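Local coordinates for protein yesU (Bacillus subtilis, PDB 1OQ1), which is of unknown function but folds as a galectin-like beta sandwich of the concanavalin clan, a scaffold that often binds carbohydrate, at residues A[5-10]-A[64-69]; A[11-16]-A[216-221]; A[77-82]-A[114-119]; A[133-138]-A[180-185]. All coordinates share one frame; numbering follows the deposited sequence.

Contact 1: A[5-10]-A[64-69]; sequences YKEGAC and IVTWDF
Ile-64 lays its CD1 methyl over the backbone and side chain of strand 5-8, where it meets the carbonyl Lys-6 O at 3.6 Å and the methylene Glu-7 CG at 3.7 Å. Its chi1 of -64° sets CG1 beside the backbone N, and the extended second torsion carries CD1 on toward the crossing strand; the CG2 branch also comes near Glu-7 CG. The two side chains cross at about a right angle. It is the aliphatic root of Glu-7 that meets the isoleucine. Beyond CG the glutamate runs straight, and Glu-7 OE2 passes Thr-66 CG2 at 4.4 Å on its way to a long, weak ion pair with Lys-164. On the other flank Tyr-5 offers only its CB, 4.3 Å from Ile-64 CD1, while its hydroxyl is engaged by Asp-168. The contact is van der Waals packing round one methyl, against a carbonyl oxygen as well as methylenes, and it buries just 173 Å². The two strands are not hydrogen-bonded to each other: their short axes pass 8.7 Å apart at 76°. Strand 209-222 pairs with both: His-218 bonds Ile-64, while Val-221 and Gln-219 bond Lys-6 and Gly-8. The chain turns a corner at Ala-9, and 5-8 and 64-69 flank strand 209-222 at a steep angle to each other, consistent with a strongly curled antiparallel sheet of the galectin-like sandwich.

Contact 2: A[11-16]-A[216-221]; sequences LYRNPL and AVHQAV
Leu-11 and Tyr-12 both direct their backbone N-H groups at a single acceptor, Val-217 O, so that two residues face the one residue Val-217, a classic beta bulge. Leu-11 N reaches Val-217 O at 2.8 Å, while the bond from Tyr-12 N to the same oxygen is longer, 3.2 Å, and more bent; both donors lie in the carbonyl plane. In return Val-217 N gives a nearly straight bond to Tyr-12 O (2.8 Å, 167° at the hydrogen), completing the antiparallel hydrogen-bonded pair. The next pair, Arg-13 with Ala-216, is non-hydrogen-bonded. There the arginine, extended to CD and then bent at chi3 (-77°), lays one face of its guanidinium over Ala-216 CB and brings NH2 to the edge of the His-218 ring, 3.6 Å from NE2, with the two planes 69° apart. The other imidazole nitrogen, His-218 ND1, has a weak hydrogen bond to Gly-8 O. Further along, Asn-14 is satisfied at both ends of its amide: OD1 accepts from Leu-16 N at 2.9 Å, an Asx turn, while ND2 donates to Tyr-12 OH at 3.1 Å and to Asp-21 O. The Tyr-12 ring meets Phe-59 edge-to-face, on the same face of the sheet as Val-217. Strand 216-221 is flanked by strand 11-14 along one border and by strand 63-73 along the other, where Ala-216 bonds to Thr-66 and His-218 to Ile-64.

Contact 3: A[77-82]-A[114-119]; sequences LCMLFF and ALHLSY
Two central strands of the seven-stranded sheet in this beta sandwich, 77-82 and 114-119, pair antiparallel close to the centre of the molecule. Six backbone hydrogen bonds join Cys-78 with Tyr-119, Leu-80 with Leu-117 and Phe-82 with Leu-115. On the face carrying these six residues, chi1 values of 54° for Phe-82 and 59° for Tyr-119 fold each ring back over the opposite strand: Leu-115 CB sits 3.7 Å from the Phe-82 centroid and Cys-78 CB 3.9 Å from that of Tyr-119, both CH-pi contacts. The other face carries Met-79, Phe-81, His-116 and Ser-118. Phe-81 and His-116 lie side by side, their planes 11° apart but slid so that His-116 CB, not its ring, tops the phenylalanine. Met-79 SE (selenomethionine) reaches the imidazole edge, 3.7 Å from His-116 ND1. Tyr-104 and Ser-138 bond the two imidazole nitrogens, so this buried ring, packed beside Phe-81 and bonded through both nitrogens, should have little freedom to rotate.

Contact 4: A[133-138]-A[180-185]; sequences CNLRKS and PILEWM
Trp-184 and Leu-135 cross at about a right angle, with Leu-135 CD2 lying 3.7 Å from Trp-184 CE3. Both CB atoms face the other strand, and with CG opposite the backbone N (chi1 174° for Leu-135 and 178° for Trp-184) each side chain extends further from that nitrogen; the short segment axes approach to 8.0 Å. The far end of the indole meets Lys-137: the extended lysine chain passes at the indole edge, near its plane, with Lys-137 CD 4.0 Å from Trp-184 CH2. Leu-182 takes the other course. A chi1 of 63° places its CG between the backbone N and the carbonyl carbon, and CD2 rests on the opposite backbone, 3.6 Å from Cys-133 O and 4.3 Å from Leu-135 CB. Beside it the CG2 branch of Ile-181 reaches Cys-133 SG at 3.9 Å. Ile-181 and Leu-182 form a classic beta bulge opposite Phe-174, consistent with two successive residues both turning toward strand 133-138. The strands run nearly parallel in direction, yet they belong to different sheets and are joined by packing, side chain on side chain and, at Leu-182, side chain on backbone, as in the core of a beta sandwich. The chemistry is mostly apolar, with a charged margin: the lysine lends its methylenes to the tryptophan, while its ammonium, held by Asp-186 (salt bridge) and the carbonyls of Tyr-191 and Pro-193, probably keeps its charge despite burial.

Overall arrangement
From the N terminus, strand 5-14 supplies the first segments of contacts 1 and 2. Contact 1 closes a loop at strand 63-73, whereas contact 2 reaches almost to the C terminus and closes nearly the whole chain; the two cross in sequence and meet in space, both on the curled sheet. Contact 3 follows contact 1 in series, closing a shorter loop within the seven-stranded sheet, and contact 4 then joins that sheet to strand 179-185 of the curled one. Contacts 3 and 4 both nest inside the loop of contact 2 and touch through neighbouring strands 112-122 and 132-138. Trp-67 and Tyr-119 link contacts 1 and 3 across the sandwich.

Contact 1: A[5-10]-A[64-69]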
loop_
_atom_site.group_PDB
_atom_site.type_symbol
_atom_site.label_atom_id
_atom_site.label_comp_id
_atom_site.label_asym_id
_atom_site.label_seq_id
_atom_site.Cartn_x
_atom_site.Cartn_y
_atom_site.Cartn_z
ATOM N N TYR A 5 18.315 7.153 -5.868
ATOM C CA TYR A 5 17.747 6.081 -6.682
ATOM C C TYR A 5 17.122 6.684 -7.930
ATOM O O TYR A 5 16.594 7.797 -7.892
ATOM C CB TYR A 5 16.642 5.319 -5.946
ATOM C CG TYR A 5 17.128 4.195 -5.070
ATOM C CD1 TYR A 5 17.507 4.430 -3.754
ATOM C CD2 TYR A 5 17.214 2.893 -5.563
ATOM C CE1 TYR A 5 17.960 3.397 -2.946
ATOM C CE2 TYR A 5 17.667 1.857 -4.769
ATOM C CZ TYR A 5 18.036 2.114 -3.460
ATOM O OH TYR A 5 18.484 1.089 -2.667
ATOM N N LYS A 6 17.188 5.950 -9.034
ATOM C CA LYS A 6 16.580 6.385 -10.287
ATOM C C LYS A 6 15.641 5.273 -10.732
ATOM O O LYS A 6 15.853 4.105 -10.400
ATOM C CB LYS A 6 17.637 6.609 -11.380
ATOM C CG LYS A 6 18.519 7.830 -11.184
ATOM C CD LYS A 6 17.694 9.102 -11.076
ATOM C CE LYS A 6 18.588 10.338 -11.027
ATOM N NZ LYS A 6 17.811 11.568 -10.705
ATOM N N GLU A 7 14.595 5.630 -11.465
ATOM C CA GLU A 7 13.675 4.624 -11.968
ATOM C C GLU A 7 14.291 4.025 -13.224
ATOM O O GLU A 7 14.804 4.751 -14.072
ATOM C CB GLU A 7 12.321 5.253 -12.301
ATOM C CG GLU A 7 11.533 5.692 -11.084
ATOM C CD GLU A 7 10.201 6.311 -11.449
ATOM O OE1 GLU A 7 9.459 5.693 -12.234
ATOM O OE2 GLU A 7 9.892 7.415 -10.947
ATOM N N GLY A 8 14.255 2.701 -13.325
ATOM C CA GLY A 8 14.801 2.028 -14.490
ATOM C C GLY A 8 13.703 1.585 -15.441
ATOM O O GLY A 8 12.746 2.322 -15.681
ATOM N N ALA A 9 13.832 0.375 -15.975
ATOM C CA ALA A 9 12.846 -0.156 -16.908
ATOM C C ALA A 9 11.467 -0.244 -16.267
ATOM O O ALA A 9 11.342 -0.516 -15.075
ATOM C CB ALA A 9 13.278 -1.532 -17.395
ATOM N N CYS A 10 10.429 -0.009 -17.062
ATOM C CA CYS A 10 9.068 -0.092 -16.548
ATOM C C CYS A 10 8.658 -1.558 -16.562
ATOM O O CYS A 10 8.715 -2.214 -17.601
ATOM C CB CYS A 10 8.104 0.719 -17.420
ATOM S SG CYS A 10 6.390 0.706 -16.815
ATOM N N ILE A 64 10.536 0.560 -7.679
ATOM C CA ILE A 64 10.038 1.864 -7.269
ATOM C C ILE A 64 8.567 1.848 -7.674
ATOM O O ILE A 64 8.238 1.671 -8.847
ATOM C CB ILE A 64 10.788 3.010 -7.968
ATOM C CG1 ILE A 64 12.261 3.000 -7.530
ATOM C CG2 ILE A 64 10.142 4.348 -7.613
ATOM C CD1 ILE A 64 13.097 4.113 -8.130
ATOM N N VAL A 65 7.694 2.005 -6.681
ATOM C CA VAL A 65 6.246 1.968 -6.883
ATOM C C VAL A 65 5.649 3.365 -6.800
ATOM O O VAL A 65 5.878 4.085 -5.829
ATOM C CB VAL A 65 5.574 1.068 -5.813
ATOM C CG1 VAL A 65 4.077 0.959 -6.078
ATOM C CG2 VAL A 65 6.220 -0.310 -5.810
ATOM N N THR A 66 4.878 3.735 -7.815
ATOM C CA THR A 66 4.256 5.050 -7.857
ATOM C C THR A 66 2.769 4.984 -8.191
ATOM O O THR A 66 2.302 4.057 -8.865
ATOM C CB THR A 66 4.943 5.957 -8.905
ATOM O OG1 THR A 66 4.933 5.307 -10.184
ATOM C CG2 THR A 66 6.383 6.255 -8.496
ATOM N N TRP A 67 2.030 5.970 -7.699
ATOM C CA TRP A 67 0.605 6.070 -7.970
ATOM C C TRP A 67 0.083 7.438 -7.549
ATOM O O TRP A 67 0.697 8.117 -6.720
ATOM C CB TRP A 67 -0.173 4.945 -7.255
ATOM C CG TRP A 67 -0.310 5.057 -5.748
ATOM C CD1 TRP A 67 -1.402 5.503 -5.052
ATOM C CD2 TRP A 67 0.656 4.659 -4.763
ATOM N NE1 TRP A 67 -1.177 5.399 -3.694
ATOM C CE2 TRP A 67 0.078 4.884 -3.492
ATOM C CE3 TRP A 67 1.954 4.130 -4.832
ATOM C CZ2 TRP A 67 0.755 4.598 -2.297
ATOM C CZ3 TRP A 67 2.629 3.846 -3.641
ATOM C CH2 TRP A 67 2.024 4.081 -2.392
ATOM N N ASP A 68 -1.020 7.855 -8.168
ATOM C CA ASP A 68 -1.667 9.124 -7.849
ATOM C C ASP A 68 -2.761 8.805 -6.835
ATOM O O ASP A 68 -3.518 7.852 -7.020
ATOM C CB ASP A 68 -2.278 9.742 -9.106
ATOM C CG ASP A 68 -1.271 10.547 -9.912
ATOM O OD1 ASP A 68 -0.054 10.355 -9.725
ATOM O OD2 ASP A 68 -1.703 11.374 -10.741
ATOM N N PHE A 69 -2.838 9.606 -5.775
ATOM C CA PHE A 69 -3.802 9.403 -4.692
ATOM C C PHE A 69 -4.610 10.657 -4.377
ATOM O O PHE A 69 -4.049 11.746 -4.252
ATOM C CB PHE A 69 -3.050 8.974 -3.426
ATOM C CG PHE A 69 -3.914 8.887 -2.196
ATOM C CD1 PHE A 69 -4.828 7.849 -2.040
ATOM C CD2 PHE A 69 -3.794 9.834 -1.182
ATOM C CE1 PHE A 69 -5.609 7.757 -0.890
ATOM C CE2 PHE A 69 -4.571 9.752 -0.025
ATOM C CZ PHE A 69 -5.480 8.709 0.119
#

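Contact 2: A[11-16]-A[216-221]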
loop_
_atom_site.group_PDB
_atom_site.type_symbol
_atom_site.label_atom_id
_atom_site.label_comp_id
_atom_site.label_asym_id
_atom_site.label_seq_id
_atom_site.Cartn_x
_atom_site.Cartn_y
_atom_site.Cartn_z
ATOM N N LEU A 11 8.248 -2.069 -15.408
ATOM C CA LEU A 11 7.843 -3.463 -15.300
ATOM C C LEU A 11 6.338 -3.639 -15.391
ATOM O O LEU A 11 5.853 -4.690 -15.818
ATOM C CB LEU A 11 8.319 -4.045 -13.969
ATOM C CG LEU A 11 9.817 -3.956 -13.689
ATOM C CD1 LEU A 11 10.116 -4.571 -12.333
ATOM C CD2 LEU A 11 10.584 -4.678 -14.785
ATOM N N TYR A 12 5.602 -2.602 -15.005
ATOM C CA TYR A 12 4.147 -2.666 -14.984
ATOM C C TYR A 12 3.557 -1.268 -14.872
ATOM O O TYR A 12 4.098 -0.408 -14.176
ATOM C CB TYR A 12 3.721 -3.496 -13.767
ATOM C CG TYR A 12 2.235 -3.644 -13.542
ATOM C CD1 TYR A 12 1.511 -4.657 -14.171
ATOM C CD2 TYR A 12 1.557 -2.793 -12.668
ATOM C CE1 TYR A 12 0.147 -4.823 -13.931
ATOM C CE2 TYR A 12 0.192 -2.948 -12.425
ATOM C CZ TYR A 12 -0.503 -3.965 -13.059
ATOM O OH TYR A 12 -1.849 -4.129 -12.821
ATOM N N ARG A 13 2.448 -1.042 -15.563
ATOM C CA ARG A 13 1.773 0.240 -15.502
ATOM C C ARG A 13 0.285 0.011 -15.725
ATOM O O ARG A 13 -0.121 -0.595 -16.723
ATOM C CB ARG A 13 2.327 1.195 -16.560
ATOM C CG ARG A 13 1.673 2.570 -16.541
ATOM C CD ARG A 13 2.258 3.477 -17.607
ATOM N NE ARG A 13 3.565 4.024 -17.250
ATOM C CZ ARG A 13 3.754 4.990 -16.356
ATOM N NH1 ARG A 13 2.718 5.523 -15.716
ATOM N NH2 ARG A 13 4.977 5.442 -16.114
ATOM N N ASN A 14 -0.518 0.487 -14.781
ATOM C CA ASN A 14 -1.967 0.351 -14.843
ATOM C C ASN A 14 -2.590 1.734 -14.658
ATOM O O ASN A 14 -2.493 2.333 -13.586
ATOM C CB ASN A 14 -2.447 -0.586 -13.734
ATOM C CG ASN A 14 -3.899 -0.983 -13.895
ATOM O OD1 ASN A 14 -4.728 -0.184 -14.324
ATOM N ND2 ASN A 14 -4.216 -2.224 -13.540
ATOM N N PRO A 15 -3.229 2.264 -15.711
ATOM C CA PRO A 15 -3.866 3.585 -15.657
ATOM C C PRO A 15 -5.007 3.677 -14.638
ATOM O O PRO A 15 -5.280 4.755 -14.101
ATOM C CB PRO A 15 -4.370 3.785 -17.089
ATOM C CG PRO A 15 -3.432 2.956 -17.906
ATOM C CD PRO A 15 -3.278 1.715 -17.077
ATOM N N LEU A 16 -5.663 2.545 -14.385
ATOM C CA LEU A 16 -6.795 2.480 -13.460
ATOM C C LEU A 16 -7.895 3.438 -13.922
ATOM O O LEU A 16 -8.442 4.210 -13.128
ATOM C CB LEU A 16 -6.347 2.832 -12.033
ATOM C CG LEU A 16 -5.361 1.873 -11.355
ATOM C CD1 LEU A 16 -4.955 2.424 -9.994
ATOM C CD2 LEU A 16 -5.997 0.498 -11.196
ATOM N N ALA A 216 2.138 2.399 -11.176
ATOM C CA ALA A 216 3.252 1.850 -11.949
ATOM C C ALA A 216 4.373 1.300 -11.083
ATOM O O ALA A 216 4.546 1.715 -9.939
ATOM C CB ALA A 216 3.802 2.920 -12.879
ATOM N N VAL A 217 5.127 0.361 -11.650
ATOM C CA VAL A 217 6.261 -0.256 -10.970
ATOM C C VAL A 217 7.463 -0.240 -11.919
ATOM O O VAL A 217 7.393 -0.766 -13.030
ATOM C CB VAL A 217 5.960 -1.729 -10.574
ATOM C CG1 VAL A 217 7.141 -2.321 -9.814
ATOM C CG2 VAL A 217 4.704 -1.799 -9.724
ATOM N N HIS A 218 8.553 0.378 -11.480
ATOM C CA HIS A 218 9.777 0.452 -12.276
ATOM C C HIS A 218 10.912 -0.222 -11.513
ATOM O O HIS A 218 10.838 -0.395 -10.296
ATOM C CB HIS A 218 10.172 1.914 -12.532
ATOM C CG HIS A 218 9.259 2.645 -13.470
ATOM N ND1 HIS A 218 9.578 2.877 -14.792
ATOM C CD2 HIS A 218 8.045 3.210 -13.271
ATOM C CE1 HIS A 218 8.600 3.557 -15.365
ATOM N NE2 HIS A 218 7.659 3.772 -14.465
ATOM N N GLN A 219 11.962 -0.601 -12.234
ATOM C CA GLN A 219 13.128 -1.214 -11.608
ATOM C C GLN A 219 13.795 -0.117 -10.786
ATOM O O GLN A 219 13.837 1.036 -11.214
ATOM C CB GLN A 219 14.114 -1.696 -12.676
ATOM C CG GLN A 219 13.761 -3.003 -13.354
ATOM C CD GLN A 219 14.026 -4.201 -12.467
ATOM O OE1 GLN A 219 15.079 -4.295 -11.833
ATOM N NE2 GLN A 219 13.080 -5.131 -12.424
ATOM N N ALA A 220 14.305 -0.459 -9.607
ATOM C CA ALA A 220 14.980 0.532 -8.775
ATOM C C ALA A 220 16.464 0.530 -9.123
ATOM O O ALA A 220 17.118 -0.511 -9.063
ATOM C CB ALA A 220 14.791 0.207 -7.293
ATOM N N VAL A 221 16.987 1.693 -9.495
ATOM C CA VAL A 221 18.395 1.816 -9.846
ATOM C C VAL A 221 19.126 2.589 -8.760
ATOM O O VAL A 221 18.920 3.793 -8.589
ATOM C CB VAL A 221 18.574 2.544 -11.192
ATOM C CG1 VAL A 221 20.059 2.688 -11.510
ATOM C CG2 VAL A 221 17.867 1.772 -12.289
#

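Contact 3: A[77-82]-A[114-119]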
loop_
_atom_site.group_PDB
_atom_site.type_symbol
_atom_site.label_atom_id
_atom_site.label_comp_id
_atom_site.label_asym_id
_atom_site.label_seq_id
_atom_site.Cartn_x
_atom_site.Cartn_y
_atom_site.Cartn_z
ATOM N N LEU A 77 -8.842 5.301 6.507
ATOM C CA LEU A 77 -7.398 5.107 6.528
ATOM C C LEU A 77 -6.984 4.325 5.289
ATOM O O LEU A 77 -7.734 3.475 4.802
ATOM C CB LEU A 77 -6.990 4.355 7.804
ATOM C CG LEU A 77 -5.533 3.914 8.004
ATOM C CD1 LEU A 77 -5.207 3.881 9.495
ATOM C CD2 LEU A 77 -5.307 2.546 7.375
ATOM N N CYS A 78 -5.802 4.630 4.764
ATOM C CA CYS A 78 -5.296 3.934 3.593
ATOM C C CYS A 78 -3.998 3.223 3.952
ATOM O O CYS A 78 -3.296 3.624 4.883
ATOM C CB CYS A 78 -5.079 4.914 2.444
ATOM S SG CYS A 78 -6.633 5.631 1.838
HETATM N N MSE A 79 -3.681 2.168 3.212
HETATM C CA MSE A 79 -2.485 1.387 3.495
HETATM C C MSE A 79 -2.051 0.583 2.274
HETATM O O MSE A 79 -2.873 -0.033 1.604
HETATM C CB MSE A 79 -2.776 0.435 4.664
HETATM C CG MSE A 79 -1.605 -0.413 5.122
HETATM SE SE MSE A 79 -2.139 -1.753 6.430
HETATM C CE MSE A 79 -2.793 -0.581 7.826
ATOM N N LEU A 80 -0.756 0.596 1.981
ATOM C CA LEU A 80 -0.254 -0.168 0.852
ATOM C C LEU A 80 0.506 -1.384 1.356
ATOM O O LEU A 80 1.368 -1.262 2.222
ATOM C CB LEU A 80 0.696 0.671 -0.009
ATOM C CG LEU A 80 1.033 -0.021 -1.336
ATOM C CD1 LEU A 80 -0.040 0.322 -2.356
ATOM C CD2 LEU A 80 2.390 0.418 -1.845
ATOM N N PHE A 81 0.161 -2.552 0.828
ATOM C CA PHE A 81 0.846 -3.792 1.172
ATOM C C PHE A 81 1.813 -4.055 0.014
ATOM O O PHE A 81 1.474 -3.806 -1.144
ATOM C CB PHE A 81 -0.147 -4.962 1.252
ATOM C CG PHE A 81 -0.842 -5.095 2.581
ATOM C CD1 PHE A 81 -0.293 -5.884 3.589
ATOM C CD2 PHE A 81 -2.044 -4.435 2.825
ATOM C CE1 PHE A 81 -0.937 -6.015 4.825
ATOM C CE2 PHE A 81 -2.692 -4.560 4.055
ATOM C CZ PHE A 81 -2.137 -5.353 5.055
ATOM N N PHE A 82 3.019 -4.524 0.321
ATOM C CA PHE A 82 3.985 -4.869 -0.726
ATOM C C PHE A 82 4.907 -6.009 -0.273
ATOM O O PHE A 82 5.004 -6.288 0.917
ATOM C CB PHE A 82 4.778 -3.628 -1.198
ATOM C CG PHE A 82 5.458 -2.848 -0.102
ATOM C CD1 PHE A 82 6.849 -2.825 -0.013
ATOM C CD2 PHE A 82 4.721 -2.062 0.781
ATOM C CE1 PHE A 82 7.499 -2.027 0.931
ATOM C CE2 PHE A 82 5.360 -1.257 1.734
ATOM C CZ PHE A 82 6.750 -1.239 1.805
ATOM N N ALA A 114 4.560 -9.662 4.810
ATOM C CA ALA A 114 4.399 -8.488 3.970
ATOM C C ALA A 114 4.775 -7.227 4.713
ATOM O O ALA A 114 4.750 -7.185 5.941
ATOM C CB ALA A 114 2.950 -8.377 3.493
ATOM N N LEU A 115 5.140 -6.207 3.950
ATOM C CA LEU A 115 5.444 -4.905 4.506
ATOM C C LEU A 115 4.168 -4.116 4.224
ATOM O O LEU A 115 3.536 -4.311 3.185
ATOM C CB LEU A 115 6.637 -4.274 3.780
ATOM C CG LEU A 115 7.997 -4.880 4.144
ATOM C CD1 LEU A 115 9.061 -4.462 3.141
ATOM C CD2 LEU A 115 8.368 -4.435 5.549
ATOM N N HIS A 116 3.748 -3.271 5.161
ATOM C CA HIS A 116 2.551 -2.466 4.937
ATOM C C HIS A 116 2.752 -1.061 5.473
ATOM O O HIS A 116 3.153 -0.863 6.623
ATOM C CB HIS A 116 1.275 -3.111 5.525
ATOM C CG HIS A 116 1.481 -3.903 6.781
ATOM N ND1 HIS A 116 0.656 -3.770 7.879
ATOM C CD2 HIS A 116 2.343 -4.903 7.080
ATOM C CE1 HIS A 116 1.000 -4.657 8.796
ATOM N NE2 HIS A 116 2.021 -5.357 8.336
ATOM N N LEU A 117 2.487 -0.090 4.610
ATOM C CA LEU A 117 2.674 1.311 4.942
ATOM C C LEU A 117 1.346 2.052 4.933
ATOM O O LEU A 117 0.698 2.173 3.894
ATOM C CB LEU A 117 3.642 1.936 3.936
ATOM C CG LEU A 117 4.445 3.175 4.349
ATOM C CD1 LEU A 117 5.481 3.470 3.278
ATOM C CD2 LEU A 117 3.528 4.359 4.558
ATOM N N SER A 118 0.947 2.543 6.099
ATOM C CA SER A 118 -0.307 3.269 6.216
ATOM C C SER A 118 -0.085 4.763 6.054
ATOM O O SER A 118 0.918 5.314 6.518
ATOM C CB SER A 118 -0.951 2.984 7.574
ATOM O OG SER A 118 -0.028 3.229 8.619
ATOM N N TYR A 119 -1.022 5.408 5.371
ATOM C CA TYR A 119 -0.968 6.846 5.146
ATOM C C TYR A 119 -2.401 7.370 5.194
ATOM O O TYR A 119 -3.352 6.608 5.036
ATOM C CB TYR A 119 -0.282 7.154 3.809
ATOM C CG TYR A 119 -0.936 6.543 2.594
ATOM C CD1 TYR A 119 -1.848 7.272 1.830
ATOM C CD2 TYR A 119 -0.604 5.254 2.176
ATOM C CE1 TYR A 119 -2.409 6.740 0.677
ATOM C CE2 TYR A 119 -1.159 4.709 1.021
ATOM C CZ TYR A 119 -2.058 5.458 0.275
ATOM O OH TYR A 119 -2.582 4.931 -0.881
#

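Contact 4: A[133-138]-A[180-185]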
loop_
_atom_site.group_PDB
_atom_site.type_symbol
_atom_site.label_atom_id
_atom_site.label_comp_id
_atom_site.label_asym_id
_atom_site.label_seq_id
_atom_site.Cartn_x
_atom_site.Cartn_y
_atom_site.Cartn_z
ATOM N N CYS A 133 2.484 8.615 9.010
ATOM C CA CYS A 133 2.428 7.483 8.095
ATOM C C CYS A 133 3.268 6.454 8.837
ATOM O O CYS A 133 4.330 6.794 9.359
ATOM C CB CYS A 133 3.089 7.810 6.758
ATOM S SG CYS A 133 2.242 9.068 5.782
ATOM N N ASN A 134 2.805 5.210 8.889
ATOM C CA ASN A 134 3.525 4.160 9.614
ATOM C C ASN A 134 3.901 2.974 8.728
ATOM O O ASN A 134 3.111 2.553 7.890
ATOM C CB ASN A 134 2.661 3.637 10.773
ATOM C CG ASN A 134 2.279 4.723 11.771
ATOM O OD1 ASN A 134 2.627 5.895 11.610
ATOM N ND2 ASN A 134 1.554 4.331 12.812
ATOM N N LEU A 135 5.105 2.437 8.921
ATOM C CA LEU A 135 5.556 1.265 8.164
ATOM C C LEU A 135 5.686 0.082 9.118
ATOM O O LEU A 135 6.384 0.169 10.127
ATOM C CB LEU A 135 6.921 1.507 7.512
ATOM C CG LEU A 135 7.509 0.262 6.822
ATOM C CD1 LEU A 135 6.717 -0.046 5.551
ATOM C CD2 LEU A 135 8.982 0.493 6.480
ATOM N N ARG A 136 5.009 -1.018 8.806
ATOM C CA ARG A 136 5.089 -2.212 9.643
ATOM C C ARG A 136 5.516 -3.414 8.819
ATOM O O ARG A 136 5.368 -3.419 7.595
ATOM C CB ARG A 136 3.740 -2.503 10.312
ATOM C CG ARG A 136 3.398 -1.548 11.454
ATOM C CD ARG A 136 2.156 -2.003 12.209
ATOM N NE ARG A 136 1.710 -1.018 13.194
ATOM C CZ ARG A 136 2.169 -0.916 14.438
ATOM N NH1 ARG A 136 3.099 -1.748 14.890
ATOM N NH2 ARG A 136 1.699 0.034 15.237
ATOM N N LYS A 137 6.057 -4.419 9.500
ATOM C CA LYS A 137 6.499 -5.649 8.851
ATOM C C LYS A 137 5.821 -6.835 9.528
ATOM O O LYS A 137 5.874 -6.977 10.755
ATOM C CB LYS A 137 8.017 -5.803 8.959
ATOM C CG LYS A 137 8.560 -7.032 8.235
ATOM C CD LYS A 137 10.033 -7.263 8.542
ATOM C CE LYS A 137 10.602 -8.411 7.710
ATOM N NZ LYS A 137 12.020 -8.696 8.074
ATOM N N SER A 138 5.175 -7.676 8.727
ATOM C CA SER A 138 4.489 -8.862 9.241
ATOM C C SER A 138 5.014 -10.084 8.482
ATOM O O SER A 138 5.683 -9.919 7.464
ATOM C CB SER A 138 2.977 -8.717 9.041
ATOM O OG SER A 138 2.457 -7.685 9.860
ATOM N N PRO A 180 10.463 13.543 1.300
ATOM C CA PRO A 180 10.708 12.277 1.998
ATOM C C PRO A 180 9.834 12.225 3.248
ATOM O O PRO A 180 9.761 13.199 3.997
ATOM C CB PRO A 180 12.195 12.351 2.342
ATOM C CG PRO A 180 12.755 13.218 1.247
ATOM C CD PRO A 180 11.714 14.305 1.139
ATOM N N ILE A 181 9.171 11.093 3.461
ATOM C CA ILE A 181 8.287 10.913 4.609
ATOM C C ILE A 181 8.930 10.014 5.658
ATOM O O ILE A 181 8.931 10.335 6.848
ATOM C CB ILE A 181 6.938 10.298 4.158
ATOM C CG1 ILE A 181 6.256 11.237 3.165
ATOM C CG2 ILE A 181 6.028 10.046 5.368
ATOM C CD1 ILE A 181 5.984 12.623 3.733
ATOM N N LEU A 182 9.465 8.880 5.216
ATOM C CA LEU A 182 10.134 7.959 6.126
ATOM C C LEU A 182 11.050 7.040 5.334
ATOM O O LEU A 182 10.910 6.916 4.119
ATOM C CB LEU A 182 9.104 7.126 6.913
ATOM C CG LEU A 182 8.146 6.173 6.182
ATOM C CD1 LEU A 182 8.881 4.920 5.716
ATOM C CD2 LEU A 182 7.024 5.777 7.127
ATOM N N GLU A 183 11.999 6.417 6.021
ATOM C CA GLU A 183 12.906 5.482 5.371
ATOM C C GLU A 183 13.326 4.439 6.401
ATOM O O GLU A 183 13.302 4.702 7.604
ATOM C CB GLU A 183 14.119 6.205 4.769
ATOM C CG GLU A 183 15.234 6.571 5.719
ATOM C CD GLU A 183 16.432 7.150 4.977
ATOM O OE1 GLU A 183 17.511 7.292 5.588
ATOM O OE2 GLU A 183 16.292 7.469 3.779
ATOM N N TRP A 184 13.703 3.255 5.935
ATOM C CA TRP A 184 14.059 2.181 6.848
ATOM C C TRP A 184 15.024 1.192 6.224
ATOM O O TRP A 184 14.991 0.955 5.018
ATOM C CB TRP A 184 12.779 1.450 7.260
ATOM C CG TRP A 184 12.967 0.285 8.177
ATOM C CD1 TRP A 184 13.513 0.305 9.429
ATOM C CD2 TRP A 184 12.525 -1.059 7.953
ATOM N NE1 TRP A 184 13.432 -0.940 10.001
ATOM C CE2 TRP A 184 12.829 -1.796 9.118
ATOM C CE3 TRP A 184 11.898 -1.711 6.882
ATOM C CZ2 TRP A 184 12.522 -3.156 9.246
ATOM C CZ3 TRP A 184 11.593 -3.065 7.011
ATOM C CH2 TRP A 184 11.905 -3.770 8.185
HETATM N N MSE A 185 15.899 0.628 7.049
HETATM C CA MSE A 185 16.844 -0.377 6.571
HETATM C C MSE A 185 16.721 -1.590 7.477
HETATM O O MSE A 185 17.187 -1.574 8.619
HETATM C CB MSE A 185 18.284 0.146 6.601
HETATM C CG MSE A 185 19.329 -0.875 6.137
HETATM SE SE MSE A 185 19.132 -1.443 4.281
HETATM C CE MSE A 185 20.013 0.046 3.421
#